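Local coordinates for protein dTDP-4-dehydrorhamnose 3,5-epimerase (Elizabethkingia anophelis NUHP1, PDB 6C46) that probably catalyses the epimerization of a dTDP-4-keto-6-deoxy sugar at two ring carbons, a step in making dTDP-L-rhamnose, at residues L81-E86 / V137-C142. Residues are numbered along the deposited sequence; the frame is centred on the assembly and turned at random.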
# COMPACT_ATOMS: atom_id res chain seq x y z
N LEU A 81 6.21 -7.92 1.33
CA LEU A 81 4.88 -8.21 0.78
C LEU A 81 4.77 -7.39 -0.49
O LEU A 81 4.72 -6.16 -0.43
CB LEU A 81 3.78 -7.83 1.77
CG LEU A 81 2.36 -8.18 1.34
CD1 LEU A 81 2.18 -9.69 1.16
CD2 LEU A 81 1.42 -7.63 2.40
N VAL A 82 4.77 -8.06 -1.64
CA VAL A 82 4.97 -7.35 -2.89
C VAL A 82 3.76 -7.54 -3.79
O VAL A 82 3.06 -8.55 -3.73
CB VAL A 82 6.28 -7.82 -3.58
CG1 VAL A 82 7.47 -7.67 -2.65
CG2 VAL A 82 6.19 -9.27 -3.97
N SER A 83 3.51 -6.53 -4.62
CA SER A 83 2.43 -6.61 -5.59
C SER A 83 2.72 -5.63 -6.71
O SER A 83 3.64 -4.82 -6.64
CB SER A 83 1.06 -6.33 -4.95
OG SER A 83 1.04 -5.02 -4.36
N CYS A 84 1.92 -5.73 -7.76
CA CYS A 84 2.09 -4.89 -8.94
C CYS A 84 0.85 -4.02 -9.07
O CYS A 84 -0.26 -4.55 -9.17
CB CYS A 84 2.32 -5.76 -10.17
SG CYS A 84 2.43 -4.83 -11.67
N LEU A 85 1.04 -2.70 -9.00
CA LEU A 85 -0.07 -1.76 -9.07
C LEU A 85 -0.43 -1.35 -10.49
O LEU A 85 -1.52 -0.80 -10.70
CB LEU A 85 0.26 -0.48 -8.28
CG LEU A 85 0.71 -0.74 -6.84
CD1 LEU A 85 0.95 0.59 -6.11
CD2 LEU A 85 -0.31 -1.58 -6.11
N GLU A 86 0.47 -1.51 -11.44
CA GLU A 86 0.18 -1.19 -12.84
C GLU A 86 1.06 -2.10 -13.70
O GLU A 86 2.24 -2.26 -13.38
CB GLU A 86 0.45 0.29 -13.16
CG GLU A 86 0.08 0.71 -14.59
CD GLU A 86 0.57 2.12 -14.97
OE1 GLU A 86 1.18 2.81 -14.11
OE2 GLU A 86 0.35 2.52 -16.13
N VAL A 137 4.40 -0.58 -12.32
CA VAL A 137 4.59 0.01 -10.99
C VAL A 137 4.57 -1.13 -9.98
O VAL A 137 3.64 -1.96 -9.97
CB VAL A 137 3.55 1.10 -10.68
CG1 VAL A 137 3.71 1.62 -9.25
CG2 VAL A 137 3.75 2.29 -11.62
N PHE A 138 5.63 -1.22 -9.19
CA PHE A 138 5.88 -2.33 -8.28
C PHE A 138 5.81 -1.79 -6.86
O PHE A 138 6.40 -0.75 -6.57
CB PHE A 138 7.27 -2.94 -8.55
CG PHE A 138 7.58 -4.17 -7.72
CD1 PHE A 138 7.02 -5.41 -8.04
CD2 PHE A 138 8.51 -4.11 -6.68
CE1 PHE A 138 7.35 -6.56 -7.31
CE2 PHE A 138 8.85 -5.27 -5.93
CZ PHE A 138 8.24 -6.49 -6.26
N SER A 139 5.10 -2.48 -5.99
CA SER A 139 4.94 -2.06 -4.60
C SER A 139 5.55 -3.11 -3.69
O SER A 139 5.27 -4.30 -3.85
CB SER A 139 3.45 -1.86 -4.27
OG SER A 139 3.20 -2.01 -2.89
N TYR A 140 6.40 -2.69 -2.76
CA TYR A 140 6.86 -3.66 -1.77
C TYR A 140 6.85 -3.04 -0.39
O TYR A 140 7.38 -1.94 -0.19
CB TYR A 140 8.23 -4.25 -2.12
CG TYR A 140 9.41 -3.34 -2.35
CD1 TYR A 140 10.46 -3.31 -1.42
CD2 TYR A 140 9.53 -2.58 -3.51
CE1 TYR A 140 11.56 -2.51 -1.62
CE2 TYR A 140 10.63 -1.78 -3.71
CZ TYR A 140 11.65 -1.75 -2.76
OH TYR A 140 12.75 -0.95 -2.96
N LYS A 141 6.20 -3.73 0.54
CA LYS A 141 6.17 -3.38 1.95
C LYS A 141 7.19 -4.26 2.66
O LYS A 141 7.27 -5.47 2.38
CB LYS A 141 4.79 -3.63 2.55
CG LYS A 141 3.61 -3.09 1.71
CD LYS A 141 2.27 -3.12 2.49
CE LYS A 141 2.25 -2.14 3.68
NZ LYS A 141 0.97 -2.07 4.44
N CYS A 142 7.95 -3.67 3.57
CA CYS A 142 9.00 -4.39 4.27
C CYS A 142 8.70 -4.40 5.75
O CYS A 142 8.26 -3.38 6.30
CB CYS A 142 10.36 -3.76 4.06
SG CYS A 142 10.83 -3.69 2.32
O HOH W 1 2.67 -4.89 -1.52
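L81 and K141 exchange two backbone hydrogen bonds, as do S83 and S139, and these paired bonds join strands 81-84 and 137-142 into an antiparallel ladder, with V82/Y140 and C84/F138 as its non-hydrogen-bonded pairs. The straightest bond runs from K141 N to L81 O (3.0 Å, 177° at the hydrogen). Beyond C84 the register slips: L85 N donates to V137 O while V137 N donates to E86 O, so two residues face one in a classic beta bulge.

Apolar contacts fill the face bearing V82, F138 and Y140. F138 swings its ring toward the neighbouring strand because chi1 (-176°) sets CG opposite the backbone N, and CZ lies 3.6 Å from V82 CB. The beta-branched V82, a natural strand former, also sets CG1 3.5 Å from Y140 CB. Among its side-chain atoms, Y140 meets this strand through CB; its ring leads away. Y140 is the predicted proton donor, its side chain about 7 Å from that of H70, the predicted proton acceptor.

At the centre of the reverse face, which also bears L81 and K141, the small S83 and S139 admit a water that donates to L81 O (2.6 Å) and also bonds S83 OG and S139 OG (3.3 and 3.2 Å); K37 NZ is a further partner of S83 OG. At the bulge, L85 CG rests 3.9 Å from S139 CB. K141 leads its chain end away from the strand, and its ammonium NZ forms a salt bridge with D56 of the second subunit.

In this cupin fold the pair lies between strand 118-121, beside 80-86, and strand 55-62, beside 135-142, while F138 stacks on F129 of the facing sheet and also touches strand 88-95.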